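PDB 3OWA: acyl-CoA dehydrogenase from Bacillus anthracis, which probably catalyses the FAD-dependent alpha,beta-dehydrogenation of acyl-CoA thioesters. Local coordinates for residues A[69-74]-A[112-117]; A[105-110]-A[391-396]; A[228-233]-A[401-406]; A[270-275]-A[406-411]. All coordinates share one frame; numbering follows the deposited sequence. Where two conformers were deposited one is given.

Contact 1. Residues A[69-74]-A[112-117]; sequences RLLKEA and AITHGA
The imidazole of His-115, whose CB lies 4.5 Å from CD2 of Leu-71, stacks a face on the ring of Phe-105, while NE2 at its edge is hydrogen-bonded to the backbone O of Leu-79. On the far side of helix 64-76 the guanidinium of Arg-69 meets Glu-73 OE2 in plane at its edge, a weak hydrogen bond within a salt bridge one turn along the helix; Arg-69 NH1 makes a second salt bridge with Glu-55. The contact belongs to the all-helical N-terminal domain of the acyl-CoA dehydrogenase fold and packs helix 64-76 on helix 110-122. The packing is buried and purely apolar, with no hydrogen bond joining the two segments. Leu-71 carries it from one side, pointing at the other helix with both methyls. CD1 is the nearer to Thr-114, and CD2 comes down over the backbone at His-115, 4.3 Å from its CA. The nearest CA atoms, of Leu-71 and His-115, are 7.4 Å apart, a gap that the leucine spans. Phe-111 of helix 110-122 also packs on Leu-71, and Phe-47 of helix 35-52 covers Ala-74. Thr-114 presents its methyl rather than its hydroxyl: CG2 is anti to the backbone N, and it approaches CD1 of Leu-71 to 3.7 Å and CD2 of the same residue to 4.2 Å.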
# COMPACT_ATOMS: atom_id res chain seq x y z
N ARG A 69 14.08 5.84 30.58
CA ARG A 69 13.78 5.07 31.78
C ARG A 69 13.37 3.64 31.40
O ARG A 69 13.83 2.67 32.02
CB ARG A 69 12.68 5.75 32.61
CG ARG A 69 12.26 4.92 33.87
CD ARG A 69 11.34 5.68 34.84
NE ARG A 69 10.32 6.49 34.15
CZ ARG A 69 9.28 6.00 33.47
NH1 ARG A 69 8.44 6.83 32.88
NH2 ARG A 69 9.11 4.68 33.33
N LEU A 70 12.50 3.51 30.41
CA LEU A 70 12.06 2.18 29.96
C LEU A 70 13.18 1.34 29.39
O LEU A 70 13.20 0.12 29.60
CB LEU A 70 10.91 2.31 28.95
CG LEU A 70 9.63 2.83 29.62
CD1 LEU A 70 8.64 3.21 28.61
CD2 LEU A 70 9.05 1.75 30.58
N LEU A 71 14.08 1.96 28.64
CA LEU A 71 15.25 1.24 28.15
C LEU A 71 16.09 0.65 29.28
O LEU A 71 16.53 -0.50 29.18
CB LEU A 71 16.11 2.11 27.24
CG LEU A 71 15.54 2.29 25.83
CD1 LEU A 71 16.34 3.38 25.14
CD2 LEU A 71 15.55 1.00 24.99
N LYS A 72 16.32 1.43 30.34
CA LYS A 72 17.10 0.97 31.47
C LYS A 72 16.36 -0.11 32.25
O LYS A 72 16.99 -1.03 32.75
CB LYS A 72 17.55 2.14 32.38
CG LYS A 72 18.57 3.11 31.70
CD LYS A 72 19.09 4.14 32.71
CE LYS A 72 19.72 5.38 32.07
NZ LYS A 72 20.77 5.18 30.97
N GLU A 73 15.03 -0.03 32.32
CA GLU A 73 14.27 -1.13 32.94
C GLU A 73 14.42 -2.39 32.10
O GLU A 73 14.67 -3.45 32.67
CB GLU A 73 12.77 -0.83 33.14
CG GLU A 73 12.42 0.32 34.11
CD GLU A 73 10.91 0.69 34.04
OE1 GLU A 73 10.10 -0.17 33.61
OE2 GLU A 73 10.54 1.85 34.40
N ALA A 74 14.30 -2.27 30.77
CA ALA A 74 14.63 -3.37 29.85
C ALA A 74 16.06 -3.90 30.06
O ALA A 74 16.29 -5.11 30.00
CB ALA A 74 14.42 -2.94 28.37
N ALA A 112 10.26 -0.14 19.27
CA ALA A 112 10.99 -1.35 18.79
C ALA A 112 12.17 -0.85 17.97
O ALA A 112 13.21 -1.51 17.89
CB ALA A 112 10.14 -2.25 17.91
N ILE A 113 11.98 0.27 17.31
CA ILE A 113 13.03 0.86 16.50
C ILE A 113 14.11 1.39 17.39
O ILE A 113 15.30 1.13 17.15
CB ILE A 113 12.46 2.00 15.59
CG1 ILE A 113 11.35 1.44 14.67
CG2 ILE A 113 13.59 2.71 14.82
CD1 ILE A 113 11.70 0.19 13.91
N THR A 114 13.71 2.07 18.47
CA THR A 114 14.64 2.56 19.49
C THR A 114 15.47 1.42 20.04
O THR A 114 16.71 1.47 20.11
CB THR A 114 13.82 3.21 20.65
OG1 THR A 114 13.15 4.37 20.15
CG2 THR A 114 14.70 3.60 21.86
N HIS A 115 14.79 0.37 20.48
CA HIS A 115 15.49 -0.75 21.05
C HIS A 115 16.42 -1.42 20.01
O HIS A 115 17.60 -1.70 20.30
CB HIS A 115 14.45 -1.75 21.56
CG HIS A 115 15.03 -3.06 21.97
ND1 HIS A 115 15.10 -4.14 21.10
CD2 HIS A 115 15.53 -3.49 23.15
CE1 HIS A 115 15.65 -5.17 21.74
NE2 HIS A 115 15.94 -4.79 22.97
N GLY A 116 15.89 -1.69 18.81
CA GLY A 116 16.65 -2.35 17.73
C GLY A 116 17.90 -1.59 17.32
O GLY A 116 18.91 -2.21 17.00
N ALA A 117 17.81 -0.25 17.24
CA ALA A 117 18.97 0.57 16.91
C ALA A 117 20.00 0.49 18.05
O ALA A 117 21.21 0.52 17.82
CB ALA A 117 18.59 2.02 16.68

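Contact 2. Residues A[105-110]-A[391-396]; sequences FSRAGG and EYEIER
Gly-109 has a positive phi (54°, with psi -131°), and its CA comes within 7.8 Å of the CA of Arg-396; the arginine meets backbone atoms there, since glycine has no side chain. NH1 of Arg-396 lies 3.5 Å from Gly-109 CA and 3.6 Å from Gly-109 N, a van der Waals approach oblique to the guanidinium plane. Its chain leaves with CG anti to the backbone N and bends at chi3 (74°), which brings NH1 to Gly-109, while NE forms a salt bridge with Asp-400. The segment 105-110 is the short link, with a 3-10 turn at 106-107, between helices 95-105 and 110-122 of the N-terminal domain. It faces the first turn of helix 393-401, with Tyr-392 at the N-cap position, in the C-terminal helical domain; the contact is an interdomain seam, and three ordered waters bridge it. One water gives hydrogens to Arg-107 O and Glu-393 OE2 and accepts from NH1 in the plane of the Arg-396 guanidinium. Another joins NH2 of Arg-396 to the same carbonyl, 2.9 Å from NH2 and 2.8 Å from Arg-107 O. A third, 2.7 Å from NE in the plane of the Arg-107 guanidinium, donates to Glu-393 OE2. That carboxylate oxygen stays 4.4 Å from Arg-107 NE, beyond a salt bridge; the other, OE1, makes its salt bridge with Arg-282 of helix 257-293.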
# COMPACT_ATOMS: atom_id res chain seq x y z
N PHE A 105 9.24 -7.07 20.79
CA PHE A 105 9.36 -5.59 20.83
C PHE A 105 8.49 -4.86 19.79
O PHE A 105 8.05 -3.71 20.00
CB PHE A 105 10.84 -5.12 20.76
CG PHE A 105 11.39 -4.72 22.09
CD1 PHE A 105 11.37 -3.40 22.49
CD2 PHE A 105 11.93 -5.69 22.95
CE1 PHE A 105 11.87 -3.05 23.78
CE2 PHE A 105 12.40 -5.33 24.22
CZ PHE A 105 12.38 -4.01 24.62
N SER A 106 8.28 -5.50 18.63
CA SER A 106 7.40 -4.90 17.59
C SER A 106 6.01 -4.44 18.08
O SER A 106 5.42 -3.51 17.55
CB SER A 106 7.27 -5.84 16.39
OG SER A 106 6.43 -6.91 16.78
N ARG A 107 5.51 -5.05 19.15
CA ARG A 107 4.25 -4.62 19.75
C ARG A 107 4.28 -3.12 20.15
O ARG A 107 3.23 -2.45 20.15
CB ARG A 107 3.91 -5.56 20.94
CG ARG A 107 2.66 -5.21 21.72
CD ARG A 107 1.39 -5.90 21.16
NE ARG A 107 0.24 -5.55 21.99
CZ ARG A 107 -0.29 -6.36 22.90
NH1 ARG A 107 0.18 -7.60 23.05
NH2 ARG A 107 -1.31 -5.95 23.65
N ALA A 108 5.48 -2.57 20.41
CA ALA A 108 5.57 -1.26 20.98
C ALA A 108 5.84 -0.20 19.92
O ALA A 108 6.42 0.84 20.23
CB ALA A 108 6.69 -1.24 22.04
N GLY A 109 5.48 -0.48 18.67
CA GLY A 109 5.65 0.51 17.60
C GLY A 109 7.07 1.01 17.51
O GLY A 109 8.03 0.24 17.43
N GLY A 110 7.21 2.33 17.45
CA GLY A 110 8.51 2.95 17.28
C GLY A 110 9.50 2.67 18.39
O GLY A 110 10.69 2.78 18.20
N GLU A 391 -7.08 7.22 17.40
CA GLU A 391 -7.47 6.45 18.58
C GLU A 391 -7.28 4.91 18.38
O GLU A 391 -7.32 4.13 19.36
CB GLU A 391 -8.95 6.75 18.86
CG GLU A 391 -9.38 6.59 20.32
CD GLU A 391 -10.90 6.57 20.48
OE1 GLU A 391 -11.41 5.90 21.42
OE2 GLU A 391 -11.60 7.21 19.66
N TYR A 392 -7.10 4.46 17.14
CA TYR A 392 -7.00 3.00 16.92
C TYR A 392 -5.57 2.56 16.66
O TYR A 392 -4.85 3.21 15.93
CB TYR A 392 -7.98 2.54 15.81
CG TYR A 392 -9.41 2.59 16.31
CD1 TYR A 392 -10.07 1.42 16.73
CD2 TYR A 392 -10.09 3.82 16.41
CE1 TYR A 392 -11.37 1.47 17.21
CE2 TYR A 392 -11.40 3.88 16.94
CZ TYR A 392 -12.01 2.69 17.33
OH TYR A 392 -13.29 2.74 17.82
N GLU A 393 -5.19 1.43 17.25
CA GLU A 393 -3.86 0.86 17.14
C GLU A 393 -3.49 0.61 15.67
O GLU A 393 -2.34 0.83 15.24
CB GLU A 393 -3.85 -0.48 17.94
CG GLU A 393 -2.48 -1.19 17.90
CD GLU A 393 -2.37 -2.44 18.76
OE1 GLU A 393 -3.33 -2.84 19.48
OE2 GLU A 393 -1.27 -3.01 18.73
N ILE A 394 -4.43 0.15 14.85
CA ILE A 394 -4.07 -0.17 13.44
C ILE A 394 -3.68 1.07 12.67
O ILE A 394 -2.92 1.01 11.69
CB ILE A 394 -5.24 -0.95 12.71
CG1 ILE A 394 -4.71 -1.62 11.43
CG2 ILE A 394 -6.46 -0.04 12.44
CD1 ILE A 394 -3.89 -2.94 11.65
N GLU A 395 -4.19 2.23 13.08
CA GLU A 395 -3.87 3.47 12.40
C GLU A 395 -2.36 3.83 12.57
O GLU A 395 -1.67 4.27 11.63
CB GLU A 395 -4.76 4.56 12.97
CG GLU A 395 -4.62 5.99 12.34
CD GLU A 395 -3.42 6.84 12.87
OE1 GLU A 395 -3.07 7.81 12.17
OE2 GLU A 395 -2.85 6.62 13.97
N ARG A 396 -1.87 3.66 13.78
CA ARG A 396 -0.41 3.86 14.05
C ARG A 396 0.46 2.84 13.35
O ARG A 396 1.49 3.19 12.80
CB ARG A 396 -0.15 3.73 15.57
CG ARG A 396 1.21 4.36 15.94
CD ARG A 396 1.66 3.65 17.25
NE ARG A 396 2.11 2.30 16.91
CZ ARG A 396 1.74 1.18 17.53
NH1 ARG A 396 2.25 0.02 17.11
NH2 ARG A 396 0.92 1.21 18.57
O HOH W 1 1.10 -2.62 17.98
O HOH W 2 -0.70 -3.02 21.48
O HOH W 3 0.89 -0.88 20.55

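Contact 3. Residues A[228-233]-A[401-406]; sequences MGIKCS and SRINRI
This is a buried, apolar loop-on-loop contact between the middle domain and the C-terminal helical domain, close to the flavin and to the second subunit. Two separate touches make it. The selenium of Met-228, a selenomethionine, lies 4.0 Å from CB and 4.2 Å from CG of Arg-402, having been carried there by an extended chain that bends only at its methyl end. Ile-230 CD1 reaches Ile-403 CG2 at 4.0 Å, the two side chains meeting at about a right angle. Ile-230 has left-handed backbone angles (35°, 45°) and opens a type I turn closed by Ser-233 N on its carbonyl. Ile-403 also touches FAD. Only the aliphatic root of Arg-402 packs on Met-228. Its guanidinium leads away and has NH1 of Arg-405 over one face, 3.4 Å above the Arg-402 plane and over its centre. Asp-377 of the second subunit forms salt bridges with both arginines, with Asp-373 of the same chain also bridging Arg-405, probably balancing their charge at the dimer interface. Segment 228-233 connects strands 219-221 and 235-240 and leans Ile-230 on Ile-113 of helix 110-122; segment 401-406 follows helix 393-401 and rests Ser-401 and Asn-404 on helix 358-383.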
# COMPACT_ATOMS: atom_id res chain seq x y z
N MSE A 228 6.29 10.77 9.43
CA MSE A 228 4.95 10.16 9.18
C MSE A 228 4.52 9.21 10.29
O MSE A 228 3.34 9.15 10.69
CB MSE A 228 5.01 9.28 7.95
CG MSE A 228 3.59 8.72 7.55
SE MSE A 228 3.74 7.53 6.08
CE MSE A 228 4.20 8.72 4.59
N GLY A 229 5.47 8.40 10.71
CA GLY A 229 5.19 7.32 11.66
C GLY A 229 6.40 7.07 12.54
O GLY A 229 7.34 7.86 12.53
N ILE A 230 6.39 5.94 13.27
CA ILE A 230 7.39 5.69 14.34
C ILE A 230 7.75 6.99 15.08
O ILE A 230 8.91 7.30 15.35
CB ILE A 230 8.65 4.88 13.89
CG1 ILE A 230 9.47 5.59 12.80
CG2 ILE A 230 8.21 3.46 13.46
CD1 ILE A 230 10.88 4.93 12.51
N LYS A 231 6.74 7.76 15.39
CA LYS A 231 6.94 9.07 16.00
C LYS A 231 7.64 9.04 17.34
O LYS A 231 8.31 9.98 17.70
CB LYS A 231 5.59 9.75 16.17
CG LYS A 231 4.99 10.19 14.79
CD LYS A 231 3.63 10.85 15.02
CE LYS A 231 3.12 11.47 13.74
NZ LYS A 231 1.94 12.37 14.03
N CYS A 232 7.53 7.95 18.09
CA CYS A 232 8.23 7.91 19.34
C CYS A 232 9.72 7.53 19.20
O CYS A 232 10.44 7.59 20.18
CB CYS A 232 7.55 6.93 20.28
SG CYS A 232 7.66 5.31 19.70
N SER A 233 10.22 7.20 18.00
CA SER A 233 11.65 7.03 17.83
C SER A 233 12.34 8.40 17.63
O SER A 233 11.97 9.19 16.72
CB SER A 233 11.89 6.14 16.58
OG SER A 233 13.30 5.96 16.34
N SER A 401 4.60 1.33 9.44
CA SER A 401 5.06 0.27 8.56
C SER A 401 5.82 0.87 7.37
O SER A 401 6.80 0.28 6.88
CB SER A 401 3.83 -0.49 8.00
OG SER A 401 4.16 -1.34 6.90
N ARG A 402 5.41 2.05 6.95
CA ARG A 402 5.82 2.52 5.58
C ARG A 402 7.37 2.64 5.43
O ARG A 402 7.96 2.42 4.31
CB ARG A 402 5.06 3.82 5.26
CG ARG A 402 5.34 4.39 3.82
CD ARG A 402 4.92 3.25 2.82
NE ARG A 402 5.27 3.49 1.42
CZ ARG A 402 6.47 3.28 0.87
NH1 ARG A 402 7.49 2.80 1.57
NH2 ARG A 402 6.65 3.50 -0.42
N ILE A 403 8.03 2.95 6.54
CA ILE A 403 9.48 3.21 6.52
C ILE A 403 10.23 1.89 6.37
O ILE A 403 11.39 1.88 5.92
CB ILE A 403 9.95 4.08 7.75
CG1 ILE A 403 11.43 4.52 7.68
CG2 ILE A 403 9.77 3.30 9.06
CD1 ILE A 403 11.77 5.37 6.47
N ASN A 404 9.61 0.76 6.71
CA ASN A 404 10.38 -0.46 6.70
C ASN A 404 10.81 -0.82 5.28
O ASN A 404 11.78 -1.57 5.12
CB ASN A 404 9.62 -1.65 7.26
CG ASN A 404 9.22 -1.43 8.70
OD1 ASN A 404 9.95 -0.80 9.44
ND2 ASN A 404 8.02 -1.90 9.08
N ARG A 405 10.11 -0.32 4.26
CA ARG A 405 10.49 -0.66 2.87
C ARG A 405 11.62 0.22 2.39
O ARG A 405 12.10 0.11 1.23
CB ARG A 405 9.27 -0.60 1.94
CG ARG A 405 8.19 -1.62 2.32
CD ARG A 405 6.79 -1.28 1.78
NE ARG A 405 6.93 -0.90 0.37
CZ ARG A 405 6.04 -0.18 -0.29
NH1 ARG A 405 4.93 0.26 0.34
NH2 ARG A 405 6.29 0.15 -1.57
N ILE A 406 12.08 1.10 3.27
CA ILE A 406 13.11 2.06 2.93
C ILE A 406 14.36 1.82 3.75
O ILE A 406 15.47 1.87 3.22
CB ILE A 406 12.57 3.50 3.05
CG1 ILE A 406 11.63 3.82 1.88
CG2 ILE A 406 13.71 4.53 3.09
CD1 ILE A 406 10.59 4.81 2.26

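Contact 4. Residues A[270-275]-A[406-411]; sequences YKLGVG and IFEGTN. With FAD (flavin-adenine dinucleotide), chain E.
Two successive residues with positive phi, Glu-408 (59°) and Gly-409 (90°), shape the loop that Leu-272 packs against, where one leucine methyl meets the neighbouring side chains of Phe-407 and Glu-408. In the conformers described, Leu-272 CD2 lies 3.7 Å from Phe-407 CB and 4.2 Å from Glu-408 CG, CD2 itself lying at the edge of the Phe-407 ring, near its plane. The leucine crosses the phenylalanine at about a right angle and the glutamate obliquely. With CG anti to its backbone N (chi1 -168°), it reaches out from helix 257-293, keeping the CA atoms of Leu-272 and Glu-408 8.0 Å apart. Glu-408 offers only its CG, and its chain folds at chi2. The sequence Phe-Glu-Gly-Thr matches the Tyr-Glu-Gly-Thr motif of acyl-CoA dehydrogenases, whose glutamate is the catalytic base in medium-chain relatives; the position of Glu-408 in the motif is consistent with that role. The motif also holds the cofactor. The Phe-407 ring turns an edge to the flavin benzenoid ring, its CE2 3.6 Å from FAD C6, and C6 lies in the phenylalanine plane. Ile-406 CG2 approaches FAD O3' on the ribityl chain at 3.8 Å. Thr-410 OG1 donates a hydrogen bond of 2.7 Å to FAD O2B on the adenosine ribose and accepts from the backbone N of Ile-413, N-capping helix 411-427. Lys-365 of helix 358-383 ties the loop together by binding Phe-407 O, Gly-409 O and Asn-411 OD1, and Gln-381 O of the second subunit also binds the FAD.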
# COMPACT_ATOMS: atom_id res chain seq x y z
N TYR A 270 17.85 -8.97 8.51
CA TYR A 270 17.02 -10.06 9.04
C TYR A 270 16.30 -9.65 10.33
O TYR A 270 15.20 -10.13 10.60
CB TYR A 270 17.77 -11.40 9.17
CG TYR A 270 18.49 -11.61 10.47
CD1 TYR A 270 19.87 -11.42 10.56
CD2 TYR A 270 17.80 -12.04 11.60
CE1 TYR A 270 20.54 -11.62 11.77
CE2 TYR A 270 18.46 -12.24 12.81
CZ TYR A 270 19.83 -12.02 12.89
OH TYR A 270 20.48 -12.21 14.09
N LYS A 271 16.91 -8.79 11.13
CA LYS A 271 16.27 -8.33 12.36
C LYS A 271 14.99 -7.54 12.05
O LYS A 271 13.99 -7.70 12.73
CB LYS A 271 17.24 -7.43 13.14
CG LYS A 271 17.44 -7.86 14.54
CD LYS A 271 17.98 -9.24 14.63
CE LYS A 271 17.94 -9.68 16.09
NZ LYS A 271 18.59 -8.65 16.99
N LEU A 272 15.05 -6.69 11.02
CA LEU A 272 13.86 -6.00 10.56
C LEU A 272 12.81 -7.00 10.07
O LEU A 272 11.62 -6.84 10.36
CB LEU A 272 14.20 -4.96 9.48
CG LEU A 272 13.07 -3.98 9.12
CD1 LEU A 272 12.54 -3.26 10.36
CD2 LEU A 272 13.56 -2.98 8.08
N GLY A 273 13.24 -8.03 9.35
CA GLY A 273 12.36 -9.14 8.96
C GLY A 273 11.62 -9.73 10.15
O GLY A 273 10.40 -9.86 10.15
N VAL A 274 12.36 -10.07 11.20
CA VAL A 274 11.73 -10.61 12.41
C VAL A 274 10.73 -9.59 12.96
O VAL A 274 9.62 -9.93 13.35
CB VAL A 274 12.83 -10.91 13.49
CG1 VAL A 274 12.21 -11.36 14.80
CG2 VAL A 274 13.79 -11.99 13.02
N GLY A 275 11.13 -8.32 13.04
CA GLY A 275 10.24 -7.27 13.55
C GLY A 275 8.94 -7.17 12.75
O GLY A 275 7.84 -7.08 13.32
N ILE A 406 12.08 1.10 3.27
CA ILE A 406 13.11 2.06 2.93
C ILE A 406 14.36 1.82 3.75
O ILE A 406 15.47 1.87 3.22
CB ILE A 406 12.57 3.50 3.05
CG1 ILE A 406 11.63 3.82 1.88
CG2 ILE A 406 13.71 4.53 3.09
CD1 ILE A 406 10.59 4.81 2.26
N PHE A 407 14.15 1.44 5.02
CA PHE A 407 15.19 1.03 5.99
C PHE A 407 16.09 -0.06 5.52
O PHE A 407 15.67 -0.94 4.76
CB PHE A 407 14.53 0.47 7.26
CG PHE A 407 14.19 1.51 8.29
CD1 PHE A 407 13.36 1.16 9.37
CD2 PHE A 407 14.73 2.80 8.24
CE1 PHE A 407 13.03 2.12 10.37
CE2 PHE A 407 14.43 3.74 9.25
CZ PHE A 407 13.58 3.40 10.30
N GLU A 408 17.34 -0.04 6.02
CA GLU A 408 18.19 -1.24 5.85
C GLU A 408 18.36 -1.56 4.38
O GLU A 408 18.41 -2.75 3.96
CB GLU A 408 17.70 -2.47 6.65
CG GLU A 408 17.65 -2.21 8.19
CD GLU A 408 19.04 -1.92 8.88
OE1 GLU A 408 19.03 -1.30 9.99
OE2 GLU A 408 20.13 -2.33 8.37
N GLY A 409 18.49 -0.51 3.58
CA GLY A 409 18.56 -0.70 2.11
C GLY A 409 17.11 -0.65 1.62
O GLY A 409 16.25 -1.36 2.14
N THR A 410 16.82 0.23 0.65
CA THR A 410 15.44 0.29 0.12
C THR A 410 15.16 -1.08 -0.46
O THR A 410 16.09 -1.79 -0.86
CB THR A 410 15.32 1.31 -0.97
OG1 THR A 410 16.21 0.93 -2.03
CG2 THR A 410 15.76 2.71 -0.45
N ASN A 411 13.89 -1.49 -0.55
CA ASN A 411 13.62 -2.76 -1.16
C ASN A 411 14.13 -2.86 -2.61
O ASN A 411 14.43 -3.96 -3.10
CB ASN A 411 12.14 -3.09 -1.07
CG ASN A 411 11.74 -3.45 0.34
OD1 ASN A 411 12.60 -3.51 1.23
ND2 ASN A 411 10.47 -3.71 0.57
PA FAD E . 17.88 7.48 -1.85
O1A FAD E . 18.03 8.90 -2.31
O2A FAD E . 19.14 6.71 -1.66
O5B FAD E . 16.90 6.68 -2.79
C5B FAD E . 15.79 7.26 -3.43
C4B FAD E . 15.13 6.27 -4.38
O4B FAD E . 16.04 5.90 -5.43
C3B FAD E . 14.73 4.99 -3.65
O3B FAD E . 13.55 4.42 -4.20
C2B FAD E . 15.88 4.07 -4.00
O2B FAD E . 15.52 2.73 -3.95
C1B FAD E . 16.18 4.50 -5.42
N9A FAD E . 17.55 4.13 -5.79
C8A FAD E . 18.72 4.53 -5.19
N7A FAD E . 19.76 3.98 -5.83
C5A FAD E . 19.29 3.24 -6.85
C6A FAD E . 19.92 2.46 -7.85
N6A FAD E . 21.26 2.43 -7.97
N1A FAD E . 19.13 1.82 -8.76
C2A FAD E . 17.75 1.93 -8.72
N3A FAD E . 17.13 2.72 -7.76
C4A FAD E . 17.88 3.35 -6.83
N1 FAD E . 20.61 5.74 8.62
C2 FAD E . 21.58 5.44 9.55
O2 FAD E . 22.71 5.22 9.20
N3 FAD E . 21.30 5.37 10.91
C4 FAD E . 20.05 5.63 11.38
O4 FAD E . 19.85 5.54 12.60
C4X FAD E . 19.05 5.94 10.44
N5 FAD E . 17.78 6.24 10.90
C5X FAD E . 16.79 6.60 9.99
C6 FAD E . 15.52 6.90 10.49
C7 FAD E . 14.52 7.30 9.60
C7M FAD E . 13.15 7.65 10.14
C8 FAD E . 14.84 7.38 8.23
C8M FAD E . 13.84 7.78 7.19
C9 FAD E . 16.09 7.03 7.74
C9A FAD E . 17.08 6.65 8.61
N10 FAD E . 18.34 6.30 8.13
C10 FAD E . 19.33 5.99 9.05
C1' FAD E . 18.69 6.43 6.66
C2' FAD E . 17.92 5.47 5.74
O2' FAD E . 18.01 4.10 6.03
C3' FAD E . 17.94 5.99 4.15
O3' FAD E . 16.73 6.66 4.05
C4' FAD E . 18.04 5.04 3.24
O4' FAD E . 19.25 4.34 3.54
C5' FAD E . 17.87 5.37 1.75
O5' FAD E . 18.45 6.62 1.52
P FAD E . 17.66 7.87 0.95
O1P FAD E . 16.49 8.09 1.88
O2P FAD E . 18.59 9.04 0.83
O3P FAD E . 17.04 7.43 -0.45

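How the contacts relate
Contacts 1 and 3 are buried and apolar, whereas contacts 2 and 4 lie in more open parts of the fold: contact 2 relies on water between charged groups, and contact 4 pairs aliphatic packing with cofactor binding. Contacts 1 and 4 each stay within one domain, while contacts 2 and 3 join different ones. Helix 393-401 leads from contact 2 into the loop shared by contacts 3 and 4, which have Ile-406 in common; Arg-405 O and Asn-411 N, 3.0 Å apart, probably hydrogen-bond there. Ile-113 of contact 1 packs on Ile-230 of contact 3 and approaches Phe-407 of contact 4. Cys-232 of contact 3 touches Gly-110 of contact 2. Contacts 3 and 4 both reach the second subunit.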